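Long-range contacts in salicylate 5-hydroxylase, large oxygenase component (Ralstonia sp., PDB 7C8Z), which uses a Rieske [2Fe-2S] cluster and a mononuclear iron to hydroxylate salicylate at its 5-position, giving gentisate in naphthalene degradation: residues I88-V93 with F186-D190; I103-E107 with L173-V178; C110-M115 with P131-Y137; V146-R150 with M162-L168. All coordinates share one frame; numbering follows the deposited sequence.

Contact 1: residues I88-V93 with F186-D190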
loop_
_atom_site.group_PDB
_atom_site.type_symbol
_atom_site.label_atom_id
_atom_site.label_comp_id
_atom_site.label_asym_id
_atom_site.label_seq_id
_atom_site.Cartn_x
_atom_site.Cartn_y
_atom_site.Cartn_z
ATOM N N ILE A 88 -17.341 14.058 -9.582
ATOM C CA ILE A 88 -18.667 14.081 -8.977
ATOM C C ILE A 88 -18.972 12.667 -8.508
ATOM O O ILE A 88 -19.063 11.744 -9.328
ATOM C CB ILE A 88 -19.751 14.579 -9.947
ATOM C CG1 ILE A 88 -19.554 16.069 -10.239
ATOM C CG2 ILE A 88 -21.132 14.331 -9.357
ATOM C CD1 ILE A 88 -20.562 16.642 -11.206
ATOM N N GLY A 89 -19.120 12.495 -7.199
ATOM C CA GLY A 89 -19.177 11.166 -6.635
ATOM C C GLY A 89 -17.864 10.459 -6.881
ATOM O O GLY A 89 -16.841 10.816 -6.291
ATOM N N GLU A 90 -17.868 9.466 -7.768
ATOM C CA GLU A 90 -16.640 8.805 -8.189
ATOM C C GLU A 90 -16.449 8.881 -9.694
ATOM O O GLU A 90 -15.672 8.108 -10.260
ATOM C CB GLU A 90 -16.634 7.351 -7.725
ATOM C CG GLU A 90 -16.659 7.212 -6.219
ATOM C CD GLU A 90 -16.296 5.821 -5.766
ATOM O OE1 GLU A 90 -15.998 4.978 -6.637
ATOM O OE2 GLU A 90 -16.291 5.574 -4.543
ATOM N N ARG A 91 -17.121 9.817 -10.354
ATOM C CA ARG A 91 -17.080 9.940 -11.804
ATOM C C ARG A 91 -16.281 11.182 -12.173
ATOM O O ARG A 91 -16.655 12.300 -11.799
ATOM C CB ARG A 91 -18.492 9.996 -12.384
ATOM C CG ARG A 91 -19.203 8.663 -12.310
ATOM C CD ARG A 91 -20.680 8.788 -12.588
ATOM N NE ARG A 91 -20.978 8.922 -14.006
ATOM C CZ ARG A 91 -22.210 9.022 -14.489
ATOM N NH1 ARG A 91 -23.247 9.002 -13.660
ATOM N NH2 ARG A 91 -22.407 9.142 -15.793
ATOM N N SER A 92 -15.175 10.974 -12.886
ATOM C CA SER A 92 -14.338 12.080 -13.327
ATOM C C SER A 92 -15.062 12.915 -14.377
ATOM O O SER A 92 -15.641 12.376 -15.327
ATOM C CB SER A 92 -13.025 11.544 -13.897
ATOM O OG SER A 92 -12.004 12.525 -13.834
ATOM N N VAL A 93 -15.024 14.238 -14.207
ATOM C CA VAL A 93 -15.599 15.175 -15.159
ATOM C C VAL A 93 -14.584 16.280 -15.425
ATOM O O VAL A 93 -13.603 16.445 -14.700
ATOM C CB VAL A 93 -16.940 15.767 -14.677
ATOM C CG1 VAL A 93 -18.015 14.693 -14.657
ATOM C CG2 VAL A 93 -16.780 16.413 -13.309
ATOM N N PHE A 186 -21.480 24.667 -10.091
ATOM C CA PHE A 186 -22.021 23.351 -9.801
ATOM C C PHE A 186 -22.437 22.689 -11.106
ATOM O O PHE A 186 -22.638 23.352 -12.127
ATOM C CB PHE A 186 -23.237 23.442 -8.865
ATOM C CG PHE A 186 -22.897 23.842 -7.460
ATOM C CD1 PHE A 186 -22.403 25.105 -7.185
ATOM C CD2 PHE A 186 -23.075 22.954 -6.413
ATOM C CE1 PHE A 186 -22.085 25.470 -5.899
ATOM C CE2 PHE A 186 -22.762 23.316 -5.124
ATOM C CZ PHE A 186 -22.265 24.575 -4.866
ATOM N N ALA A 187 -22.615 21.375 -11.052
ATOM C CA ALA A 187 -23.035 20.626 -12.225
ATOM C C ALA A 187 -23.900 19.462 -11.772
ATOM O O ALA A 187 -23.989 19.151 -10.581
ATOM C CB ALA A 187 -21.833 20.137 -13.042
ATOM N N SER A 188 -24.538 18.815 -12.742
ATOM C CA SER A 188 -25.408 17.695 -12.424
ATOM C C SER A 188 -25.557 16.795 -13.639
ATOM O O SER A 188 -25.750 17.279 -14.759
ATOM C CB SER A 188 -26.784 18.193 -11.963
ATOM O OG SER A 188 -27.698 17.123 -11.798
ATOM N N PHE A 189 -25.469 15.484 -13.402
ATOM C CA PHE A 189 -25.781 14.529 -14.459
ATOM C C PHE A 189 -27.266 14.561 -14.779
ATOM O O PHE A 189 -27.661 14.510 -15.950
ATOM C CB PHE A 189 -25.365 13.115 -14.045
ATOM C CG PHE A 189 -23.885 12.874 -14.083
ATOM C CD1 PHE A 189 -23.245 12.611 -15.281
ATOM C CD2 PHE A 189 -23.137 12.887 -12.916
ATOM C CE1 PHE A 189 -21.889 12.376 -15.321
ATOM C CE2 PHE A 189 -21.776 12.656 -12.947
ATOM C CZ PHE A 189 -21.151 12.402 -14.154
ATOM N N ASP A 190 -28.096 14.652 -13.746
ATOM C CA ASP A 190 -29.535 14.756 -13.923
ATOM C C ASP A 190 -29.873 16.087 -14.579
ATOM O O ASP A 190 -29.614 17.152 -14.007
ATOM C CB ASP A 190 -30.231 14.631 -12.570
ATOM C CG ASP A 190 -31.720 14.422 -12.695
ATOM O OD1 ASP A 190 -32.236 14.417 -13.832
ATOM O OD2 ASP A 190 -32.376 14.268 -11.645
#
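The guanidinium of R91 has several partners: it lies flat on the ring of F189, its NH2 forms a salt bridge with E107, and Y64 makes a further cation-pi contact. R91 ends the type II' turn of a tight beta-hairpin in the antiparallel sheet of the Rieske domain, where I88 N gives a hydrogen bond to R91 O at 2.9 Å; F189 follows strand 184-188 of the same sheet. The stack is close to parallel, with planes 14° apart and R91 CZ 3.6 Å from the centroid of the F189 ring, a cation-pi contact shifted toward the ring rim. A bend at chi3 (78°) turns the arginine tip over the phenyl face. Aliphatic groups also touch the ring. I88 CG2 meets its edge, 4.0 Å from F189 CE2, and V93 CG1 comes obliquely to F189 CZ at 3.9 Å. On strand 184-188, before F189, A187 CB is touched by I88 CD1 at 4.1 Å.

Contact 2: residues I103-E107 with L173-V178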
loop_
_atom_site.group_PDB
_atom_site.type_symbol
_atom_site.label_atom_id
_atom_site.label_comp_id
_atom_site.label_asym_id
_atom_site.label_seq_id
_atom_site.Cartn_x
_atom_site.Cartn_y
_atom_site.Cartn_z
ATOM N N ILE A 103 -19.596 27.951 -19.554
ATOM C CA ILE A 103 -18.865 26.877 -18.889
ATOM C C ILE A 103 -19.542 25.550 -19.206
ATOM O O ILE A 103 -20.717 25.357 -18.876
ATOM C CB ILE A 103 -18.785 27.096 -17.370
ATOM C CG1 ILE A 103 -17.959 28.343 -17.071
ATOM C CG2 ILE A 103 -18.188 25.872 -16.680
ATOM C CD1 ILE A 103 -17.995 28.754 -15.626
ATOM N N ASN A 104 -18.805 24.640 -19.837
ATOM C CA ASN A 104 -19.277 23.289 -20.101
ATOM C C ASN A 104 -18.688 22.318 -19.087
ATOM O O ASN A 104 -17.565 22.495 -18.608
ATOM C CB ASN A 104 -18.901 22.826 -21.513
ATOM C CG ASN A 104 -18.995 23.934 -22.550
ATOM O OD1 ASN A 104 -19.817 24.843 -22.434
ATOM N ND2 ASN A 104 -18.162 23.848 -23.584
ATOM N N VAL A 105 -19.460 21.289 -18.754
ATOM C CA VAL A 105 -18.987 20.206 -17.900
ATOM C C VAL A 105 -19.336 18.891 -18.579
ATOM O O VAL A 105 -20.516 18.601 -18.809
ATOM C CB VAL A 105 -19.588 20.266 -16.489
ATOM C CG1 VAL A 105 -19.315 18.962 -15.748
ATOM C CG2 VAL A 105 -19.008 21.442 -15.728
ATOM N N VAL A 106 -18.314 18.103 -18.902
ATOM C CA VAL A 106 -18.501 16.845 -19.612
ATOM C C VAL A 106 -17.878 15.717 -18.803
ATOM O O VAL A 106 -16.997 15.926 -17.971
ATOM C CB VAL A 106 -17.902 16.887 -21.030
ATOM C CG1 VAL A 106 -18.508 18.036 -21.824
ATOM C CG2 VAL A 106 -16.381 17.009 -20.954
ATOM N N GLU A 107 -18.343 14.501 -19.063
ATOM C CA GLU A 107 -17.803 13.341 -18.372
ATOM C C GLU A 107 -16.477 12.922 -18.999
ATOM O O GLU A 107 -16.348 12.852 -20.222
ATOM C CB GLU A 107 -18.801 12.185 -18.409
ATOM C CG GLU A 107 -18.315 10.940 -17.690
ATOM C CD GLU A 107 -19.445 10.040 -17.245
ATOM O OE1 GLU A 107 -19.211 9.195 -16.356
ATOM O OE2 GLU A 107 -20.563 10.174 -17.784
ATOM N N LEU A 173 -19.390 12.872 -25.716
ATOM C CA LEU A 173 -19.176 12.755 -24.281
ATOM C C LEU A 173 -20.472 13.049 -23.537
ATOM O O LEU A 173 -21.249 13.920 -23.935
ATOM C CB LEU A 173 -18.074 13.715 -23.827
ATOM C CG LEU A 173 -16.744 13.603 -24.574
ATOM C CD1 LEU A 173 -15.783 14.720 -24.184
ATOM C CD2 LEU A 173 -16.114 12.242 -24.330
ATOM N N THR A 174 -20.719 12.293 -22.470
ATOM C CA THR A 174 -21.874 12.549 -21.620
ATOM C C THR A 174 -21.821 13.973 -21.080
ATOM O O THR A 174 -20.893 14.336 -20.348
ATOM C CB THR A 174 -21.924 11.535 -20.474
ATOM O OG1 THR A 174 -22.219 10.238 -21.003
ATOM C CG2 THR A 174 -23.002 11.908 -19.467
ATOM N N LYS A 175 -22.797 14.790 -21.468
ATOM C CA LYS A 175 -22.837 16.183 -21.052
ATOM C C LYS A 175 -23.645 16.329 -19.772
ATOM O O LYS A 175 -24.666 15.660 -19.585
ATOM C CB LYS A 175 -23.458 17.064 -22.137
ATOM C CG LYS A 175 -22.894 16.870 -23.525
ATOM C CD LYS A 175 -23.700 17.675 -24.519
ATOM C CE LYS A 175 -23.328 17.345 -25.944
ATOM N NZ LYS A 175 -23.996 18.281 -26.892
ATOM N N LEU A 176 -23.201 17.241 -18.913
ATOM C CA LEU A 176 -23.860 17.537 -17.652
ATOM C C LEU A 176 -24.430 18.946 -17.711
ATOM O O LEU A 176 -23.903 19.815 -18.411
ATOM C CB LEU A 176 -22.888 17.420 -16.474
ATOM C CG LEU A 176 -22.509 16.010 -16.024
ATOM C CD1 LEU A 176 -21.450 15.417 -16.945
ATOM C CD2 LEU A 176 -22.021 16.026 -14.575
ATOM N N LYS A 177 -25.516 19.170 -16.981
ATOM C CA LYS A 177 -26.055 20.515 -16.875
ATOM C C LYS A 177 -25.226 21.308 -15.878
ATOM O O LYS A 177 -24.729 20.759 -14.891
ATOM C CB LYS A 177 -27.526 20.487 -16.457
ATOM C CG LYS A 177 -28.190 21.860 -16.482
ATOM C CD LYS A 177 -29.606 21.813 -17.042
ATOM C CE LYS A 177 -30.616 21.434 -15.976
ATOM N NZ LYS A 177 -31.377 22.616 -15.497
ATOM N N VAL A 178 -25.053 22.598 -16.155
ATOM C CA VAL A 178 -24.121 23.449 -15.427
ATOM C C VAL A 178 -24.887 24.623 -14.831
ATOM O O VAL A 178 -25.740 25.221 -15.496
ATOM C CB VAL A 178 -22.982 23.946 -16.342
ATOM C CG1 VAL A 178 -21.979 24.760 -15.549
ATOM C CG2 VAL A 178 -22.297 22.769 -17.016
#
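Within the antiparallel sheet of the Rieske domain, strand 103-107 pairs with the start of strand 175-181. Two backbone hydrogen bonds join them: L176 N to V105 O at 3.0 Å, and E107 N to T174 O at 2.9 Å. Between these bonds V106 faces K175 as a non-hydrogen-bonded pair, with their CA atoms 4.6 Å apart. V105 and L176 send their side chains to one face of the sheet, V105 CG1 lying 4.0 Å from L176 CB. V178 extends this apolar row: its CG2 branch, beside its own backbone N, comes within 3.7 Å of V105 CB, and its CG1 crosses I103 CG2 at 4.1 Å. V106 belongs to the other face, where its CG2 meets L173 CD1 at 4.0 Å and F128 lies against both residues. At the far end E107 and T174 run side by side. The extended glutamate, with CG anti to the backbone N (chi1 -179°), lays its carboxylate alongside the threonine, E107 OE2 3.3 Å from T174 CB. OE2 forms salt bridges with R91 and with K403 of the second subunit, and OE1 accepts a hydrogen bond from Q402 of that subunit. The chemistry therefore changes along the pair, from aliphatic packing to a carboxylate at the subunit interface, whose cationic neighbours would be expected to stabilise its negative charge.

Contact 3: residues C110-M115 with P131-Y137. With FES (Fe2/s2 (inorganic) cluster), chain I.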
loop_
_atom_site.group_PDB
_atom_site.type_symbol
_atom_site.label_atom_id
_atom_site.label_comp_id
_atom_site.label_asym_id
_atom_site.label_seq_id
_atom_site.Cartn_x
_atom_site.Cartn_y
_atom_site.Cartn_z
ATOM N N CYS A 110 -14.435 8.288 -22.584
ATOM C CA CYS A 110 -14.562 8.334 -24.027
ATOM C C CYS A 110 -15.737 7.491 -24.508
ATOM O O CYS A 110 -16.192 6.561 -23.840
ATOM C CB CYS A 110 -13.295 7.847 -24.712
ATOM S SG CYS A 110 -13.567 7.717 -26.491
ATOM N N ALA A 111 -16.215 7.822 -25.706
ATOM C CA ALA A 111 -17.362 7.139 -26.280
ATOM C C ALA A 111 -16.987 5.854 -27.006
ATOM O O ALA A 111 -17.826 4.953 -27.118
ATOM C CB ALA A 111 -18.101 8.079 -27.235
ATOM N N HIS A 112 -15.764 5.750 -27.529
ATOM C CA HIS A 112 -15.362 4.525 -28.210
ATOM C C HIS A 112 -15.286 3.341 -27.251
ATOM O O HIS A 112 -16.155 2.462 -27.267
ATOM C CB HIS A 112 -14.017 4.728 -28.916
ATOM C CG HIS A 112 -13.539 3.531 -29.683
ATOM N ND1 HIS A 112 -12.322 3.504 -30.330
ATOM C CD2 HIS A 112 -14.111 2.326 -29.913
ATOM C CE1 HIS A 112 -12.160 2.331 -30.917
ATOM N NE2 HIS A 112 -13.231 1.597 -30.677
ATOM N N ARG A 113 -14.284 3.327 -26.372
ATOM C CA ARG A 113 -14.128 2.220 -25.438
ATOM C C ARG A 113 -13.952 2.709 -24.007
ATOM O O ARG A 113 -13.249 2.081 -23.211
ATOM C CB ARG A 113 -12.968 1.315 -25.849
ATOM C CG ARG A 113 -13.272 0.432 -27.054
ATOM C CD ARG A 113 -12.165 -0.587 -27.293
ATOM N NE ARG A 113 -11.755 -0.622 -28.694
ATOM C CZ ARG A 113 -10.569 -1.047 -29.116
ATOM N NH1 ARG A 113 -9.663 -1.475 -28.243
ATOM N NH2 ARG A 113 -10.287 -1.039 -30.413
ATOM N N GLY A 114 -14.591 3.827 -23.669
ATOM C CA GLY A 114 -14.712 4.248 -22.290
ATOM C C GLY A 114 -13.435 4.685 -21.616
ATOM O O GLY A 114 -13.406 4.783 -20.388
ATOM N N MET A 115 -12.379 4.970 -22.373
ATOM C CA MET A 115 -11.119 5.368 -21.756
ATOM C C MET A 115 -11.244 6.734 -21.089
ATOM O O MET A 115 -11.776 7.684 -21.672
ATOM C CB MET A 115 -9.995 5.387 -22.788
ATOM C CG MET A 115 -8.753 6.109 -22.301
ATOM S SD MET A 115 -7.253 5.521 -23.089
ATOM C CE MET A 115 -6.540 7.058 -23.658
ATOM N N PRO A 131 -6.395 9.666 -27.233
ATOM C CA PRO A 131 -5.295 9.228 -28.098
ATOM C C PRO A 131 -5.244 7.737 -28.355
ATOM O O PRO A 131 -4.419 7.313 -29.173
ATOM C CB PRO A 131 -4.057 9.668 -27.305
ATOM C CG PRO A 131 -4.480 9.556 -25.881
ATOM C CD PRO A 131 -5.950 9.916 -25.850
ATOM N N TYR A 132 -6.078 6.932 -27.695
ATOM C CA TYR A 132 -6.099 5.506 -28.002
ATOM C C TYR A 132 -6.381 5.283 -29.483
ATOM O O TYR A 132 -5.647 4.560 -30.167
ATOM C CB TYR A 132 -7.131 4.790 -27.128
ATOM C CG TYR A 132 -6.895 3.297 -26.978
ATOM C CD1 TYR A 132 -5.873 2.656 -27.675
ATOM C CD2 TYR A 132 -7.700 2.528 -26.142
ATOM C CE1 TYR A 132 -5.662 1.292 -27.541
ATOM C CE2 TYR A 132 -7.496 1.168 -26.001
ATOM C CZ TYR A 132 -6.475 0.553 -26.701
ATOM O OH TYR A 132 -6.267 -0.804 -26.559
ATOM N N HIS A 133 -7.436 5.919 -30.002
ATOM C CA HIS A 133 -7.715 5.918 -31.434
ATOM C C HIS A 133 -8.002 7.331 -31.937
ATOM O O HIS A 133 -8.544 7.499 -33.035
ATOM C CB HIS A 133 -8.861 4.958 -31.754
ATOM C CG HIS A 133 -8.640 3.576 -31.221
ATOM N ND1 HIS A 133 -8.777 3.262 -29.885
ATOM C CD2 HIS A 133 -8.264 2.431 -31.836
ATOM C CE1 HIS A 133 -8.511 1.983 -29.702
ATOM N NE2 HIS A 133 -8.195 1.454 -30.870
ATOM N N GLN A 134 -7.648 8.341 -31.137
ATOM C CA GLN A 134 -7.641 9.747 -31.548
ATOM C C GLN A 134 -9.030 10.243 -31.936
ATOM O O GLN A 134 -9.217 10.892 -32.966
ATOM C CB GLN A 134 -6.645 9.976 -32.686
ATOM C CG GLN A 134 -5.230 9.577 -32.341
ATOM C CD GLN A 134 -4.520 10.623 -31.508
ATOM O OE1 GLN A 134 -5.030 11.723 -31.305
ATOM N NE2 GLN A 134 -3.332 10.282 -31.016
ATOM N N TRP A 135 -10.010 9.964 -31.082
ATOM C CA TRP A 135 -11.339 10.536 -31.279
ATOM C C TRP A 135 -11.326 11.974 -30.782
ATOM O O TRP A 135 -10.792 12.257 -29.706
ATOM C CB TRP A 135 -12.410 9.729 -30.546
ATOM C CG TRP A 135 -12.900 8.531 -31.309
ATOM C CD1 TRP A 135 -12.220 7.838 -32.263
ATOM C CD2 TRP A 135 -14.174 7.881 -31.174
ATOM N NE1 TRP A 135 -12.988 6.799 -32.735
ATOM C CE2 TRP A 135 -14.191 6.802 -32.083
ATOM C CE3 TRP A 135 -15.300 8.106 -30.371
ATOM C CZ2 TRP A 135 -15.288 5.951 -32.215
ATOM C CZ3 TRP A 135 -16.390 7.257 -30.505
ATOM C CH2 TRP A 135 -16.375 6.193 -31.421
ATOM N N ASN A 136 -11.892 12.886 -31.572
ATOM C CA ASN A 136 -11.862 14.313 -31.275
ATOM C C ASN A 136 -13.260 14.809 -30.925
ATOM O O ASN A 136 -14.219 14.542 -31.660
ATOM C CB ASN A 136 -11.300 15.093 -32.468
ATOM C CG ASN A 136 -11.084 16.568 -32.164
ATOM O OD1 ASN A 136 -12.031 17.315 -31.907
ATOM N ND2 ASN A 136 -9.826 16.995 -32.192
ATOM N N TYR A 137 -13.368 15.546 -29.814
ATOM C CA TYR A 137 -14.616 16.109 -29.321
ATOM C C TYR A 137 -14.483 17.618 -29.156
ATOM O O TYR A 137 -13.428 18.119 -28.753
ATOM C CB TYR A 137 -15.012 15.521 -27.958
ATOM C CG TYR A 137 -15.051 14.015 -27.878
ATOM C CD1 TYR A 137 -13.893 13.275 -27.680
ATOM C CD2 TYR A 137 -16.256 13.333 -27.978
ATOM C CE1 TYR A 137 -13.937 11.896 -27.596
ATOM C CE2 TYR A 137 -16.310 11.961 -27.897
ATOM C CZ TYR A 137 -15.153 11.243 -27.706
ATOM O OH TYR A 137 -15.225 9.871 -27.624
HETATM FE FE1 FES I . -10.638 4.449 -28.701
HETATM FE FE2 FES I . -11.037 7.065 -27.130
HETATM S S1 FES I . -10.547 6.585 -29.207
HETATM S S2 FES I . -11.116 4.951 -26.623
#
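H112 and H133 converge from the two loops on one iron of the [2Fe-2S] cluster, each ND1 lying 2.5 Å from FE1. Around this iron the packing is dense. The H112 ring turns an edge toward the face of H133, their centroids 4.6 Å apart and planes at 63°. On its other partner, W135, H112 makes an offset stack with planes only 16° apart, and H112 CB stands over the six-membered ring, 3.5 Å from its centroid. With H112 CG anti to the backbone N (chi1 -178°), the imidazole reaches FE1 while its CB stays on the indole. C110 SG lies at the other iron, FE2, and appears to accept a hydrogen bond from H112 N, though its modelled position is less certain. M115 CE packs on P131 CD at 3.6 Å. H133 CE1 lies over one face of the R113 guanidinium, whose link to the Y132 ring is long and weak. Looser is the side of A111, partly exposed, which sets its CB at the edge of W135, 3.8 Å from CZ3. Beyond the histidines lies the second subunit: its E426 accepts a hydrogen bond from H112 NE2, its D240 accepts one from H133 NE2, and both carboxylates form salt bridges with R113. With C130 as the other cysteine, the two loops form the paired Cys-His signature of the Rieske cluster site.

Contact 4: residues V146-R150 with M162-L168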
loop_
_atom_site.group_PDB
_atom_site.type_symbol
_atom_site.label_atom_id
_atom_site.label_comp_id
_atom_site.label_asym_id
_atom_site.label_seq_id
_atom_site.Cartn_x
_atom_site.Cartn_y
_atom_site.Cartn_z
ATOM N N VAL A 146 -13.693 11.118 -36.118
ATOM C CA VAL A 146 -13.420 9.700 -35.902
ATOM C C VAL A 146 -12.499 9.237 -37.024
ATOM O O VAL A 146 -12.927 9.178 -38.186
ATOM C CB VAL A 146 -14.718 8.875 -35.865
ATOM C CG1 VAL A 146 -14.412 7.386 -35.901
ATOM C CG2 VAL A 146 -15.530 9.219 -34.636
ATOM N N PRO A 147 -11.232 8.948 -36.740
ATOM C CA PRO A 147 -10.333 8.483 -37.803
ATOM C C PRO A 147 -10.865 7.214 -38.461
ATOM O O PRO A 147 -11.299 6.278 -37.786
ATOM C CB PRO A 147 -9.010 8.233 -37.068
ATOM C CG PRO A 147 -9.094 9.056 -35.814
ATOM C CD PRO A 147 -10.544 9.133 -35.451
ATOM N N PHE A 148 -10.847 7.203 -39.794
ATOM C CA PHE A 148 -11.267 6.067 -40.618
ATOM C C PHE A 148 -12.745 5.732 -40.465
ATOM O O PHE A 148 -13.162 4.625 -40.832
ATOM C CB PHE A 148 -10.452 4.799 -40.333
ATOM C CG PHE A 148 -8.986 5.029 -40.103
ATOM C CD1 PHE A 148 -8.274 5.938 -40.860
ATOM C CD2 PHE A 148 -8.314 4.301 -39.131
ATOM C CE1 PHE A 148 -6.920 6.126 -40.649
ATOM C CE2 PHE A 148 -6.957 4.487 -38.913
ATOM C CZ PHE A 148 -6.262 5.403 -39.674
ATOM N N ARG A 149 -13.541 6.677 -39.954
ATOM C CA ARG A 149 -14.987 6.496 -39.850
ATOM C C ARG A 149 -15.550 6.053 -41.182
ATOM O O ARG A 149 -16.344 5.103 -41.279
ATOM C CB ARG A 149 -15.633 7.833 -39.459
ATOM C CG ARG A 149 -17.118 7.783 -39.096
ATOM C CD ARG A 149 -18.021 7.902 -40.308
ATOM N NE ARG A 149 -19.318 8.491 -39.995
ATOM C CZ ARG A 149 -19.608 9.782 -40.117
ATOM N NH1 ARG A 149 -18.694 10.642 -40.554
ATOM N NH2 ARG A 149 -20.825 10.211 -39.816
ATOM N N ARG A 150 -15.135 6.753 -42.226
ATOM C CA ARG A 150 -15.549 6.500 -43.596
ATOM C C ARG A 150 -14.724 5.497 -44.358
ATOM O O ARG A 150 -15.013 5.260 -45.540
ATOM C CB ARG A 150 -15.597 7.820 -44.374
ATOM C CG ARG A 150 -16.698 7.886 -45.422
ATOM C CD ARG A 150 -18.053 7.497 -44.862
ATOM N NE ARG A 150 -18.710 8.602 -44.179
ATOM C CZ ARG A 150 -19.782 9.240 -44.638
ATOM N NH1 ARG A 150 -20.324 8.880 -45.788
ATOM N NH2 ARG A 150 -20.307 10.234 -43.943
ATOM N N MET A 162 -16.895 2.923 -40.278
ATOM C CA MET A 162 -17.996 2.644 -39.378
ATOM C C MET A 162 -19.244 2.316 -40.190
ATOM O O MET A 162 -19.374 2.753 -41.337
ATOM C CB MET A 162 -18.266 3.843 -38.479
ATOM C CG MET A 162 -17.069 4.270 -37.647
ATOM S SD MET A 162 -16.612 3.047 -36.401
ATOM C CE MET A 162 -18.097 2.994 -35.401
ATOM N N PRO A 163 -20.174 1.547 -39.631
ATOM C CA PRO A 163 -21.435 1.320 -40.343
ATOM C C PRO A 163 -22.094 2.662 -40.614
ATOM O O PRO A 163 -22.056 3.572 -39.784
ATOM C CB PRO A 163 -22.256 0.462 -39.369
ATOM C CG PRO A 163 -21.282 -0.081 -38.388
ATOM C CD PRO A 163 -20.143 0.884 -38.313
ATOM N N LYS A 164 -22.670 2.801 -41.804
ATOM C CA LYS A 164 -23.165 4.115 -42.192
ATOM C C LYS A 164 -24.431 4.525 -41.462
ATOM O O LYS A 164 -24.864 5.670 -41.634
ATOM C CB LYS A 164 -23.376 4.171 -43.711
ATOM C CG LYS A 164 -22.061 4.006 -44.482
ATOM C CD LYS A 164 -21.037 5.012 -43.947
ATOM C CE LYS A 164 -19.645 4.874 -44.554
ATOM N NZ LYS A 164 -18.991 3.549 -44.339
ATOM N N ASP A 165 -25.040 3.634 -40.676
ATOM C CA ASP A 165 -26.061 4.053 -39.720
ATOM C C ASP A 165 -25.461 4.730 -38.489
ATOM O O ASP A 165 -26.198 5.371 -37.729
ATOM C CB ASP A 165 -26.960 2.882 -39.317
ATOM C CG ASP A 165 -26.231 1.814 -38.520
ATOM O OD1 ASP A 165 -24.996 1.707 -38.647
ATOM O OD2 ASP A 165 -26.898 1.097 -37.741
ATOM N N PHE A 166 -24.153 4.590 -38.276
ATOM C CA PHE A 166 -23.480 5.177 -37.122
ATOM C C PHE A 166 -23.474 6.693 -37.274
ATOM O O PHE A 166 -23.003 7.221 -38.287
ATOM C CB PHE A 166 -22.056 4.631 -37.022
ATOM C CG PHE A 166 -21.215 5.273 -35.965
ATOM C CD1 PHE A 166 -21.202 4.763 -34.679
ATOM C CD2 PHE A 166 -20.400 6.357 -36.261
ATOM C CE1 PHE A 166 -20.416 5.335 -33.697
ATOM C CE2 PHE A 166 -19.610 6.939 -35.282
ATOM C CZ PHE A 166 -19.620 6.426 -33.997
ATOM N N LYS A 167 -23.988 7.396 -36.270
ATOM C CA LYS A 167 -24.057 8.846 -36.288
ATOM C C LYS A 167 -23.223 9.417 -35.156
ATOM O O LYS A 167 -23.258 8.915 -34.029
ATOM C CB LYS A 167 -25.506 9.331 -36.107
ATOM C CG LYS A 167 -26.487 8.929 -37.195
ATOM C CD LYS A 167 -27.870 9.526 -36.925
ATOM C CE LYS A 167 -28.932 8.444 -36.748
ATOM N NZ LYS A 167 -30.046 8.888 -35.859
ATOM N N LEU A 168 -22.460 10.462 -35.479
ATOM C CA LEU A 168 -21.632 11.127 -34.478
ATOM C C LEU A 168 -22.494 11.698 -33.361
ATOM O O LEU A 168 -22.087 11.716 -32.192
ATOM C CB LEU A 168 -20.796 12.229 -35.132
ATOM C CG LEU A 168 -19.872 11.843 -36.293
ATOM C CD1 LEU A 168 -18.756 12.863 -36.453
ATOM C CD2 LEU A 168 -19.287 10.454 -36.099
#
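R149, M162 and K164 account for most of the meeting between two loops that flank the short strands 152-153 and 158-159, in the part of the Rieske domain distal to the centre of the chain. Backbone joins them first, as M162 N donates to R149 O with an N-H...O angle of 164°; the modelled length is very short and its exact value doubtful at this resolution. The side chains of R149 and M162 then cross at about a right angle, CG of the arginine 3.8 Å from CG of the methionine. R149 CG is anti to the backbone N, and a sharp bend at chi2 (-86°) swings the guanidinium toward L168, whose CD2 lies 4.0 Å above the centre of one guanidinium face, while R150 NH2 lies over the opposite face. M162 runs on the other way and places its methyl CE over the centre of the F166 ring, 3.6 Å above its plane. K164 curls back on its own loop, where its NZ gives a hydrogen bond to M162 O at 3.1 Å; its modelled approach to R150 is doubtful. V146 adds an apolar touch, CG2 to L168 CD2 at 4.2 Å. No salt bridge spans the contact. Cohesion probably comes from the aliphatic contacts and the M162 N to R149 O bond, while any electrostatic effect among R149, R150 and K164 is probably unfavourable.

Contacts 1 and 2 belong to one antiparallel sheet and touch directly, S188 N of contact 1 lying 2.9 Å from K177 O of contact 2. Contact 1 is buried and made by side chains alone, whereas contact 2 is partly buried and rests on backbone pairing. Contact 3 is also buried, but a metal cluster and aromatic rings replace strand pairing there; L173 of contact 2 packs on its Y137. Contact 4, farthest from the chain centre and partly exposed, is loop against loop with cationic side chains, yet P147 and V146 reach H133 and W135 of contact 3. All four border the second subunit, which binds polar groups of contacts 1, 2 and 3.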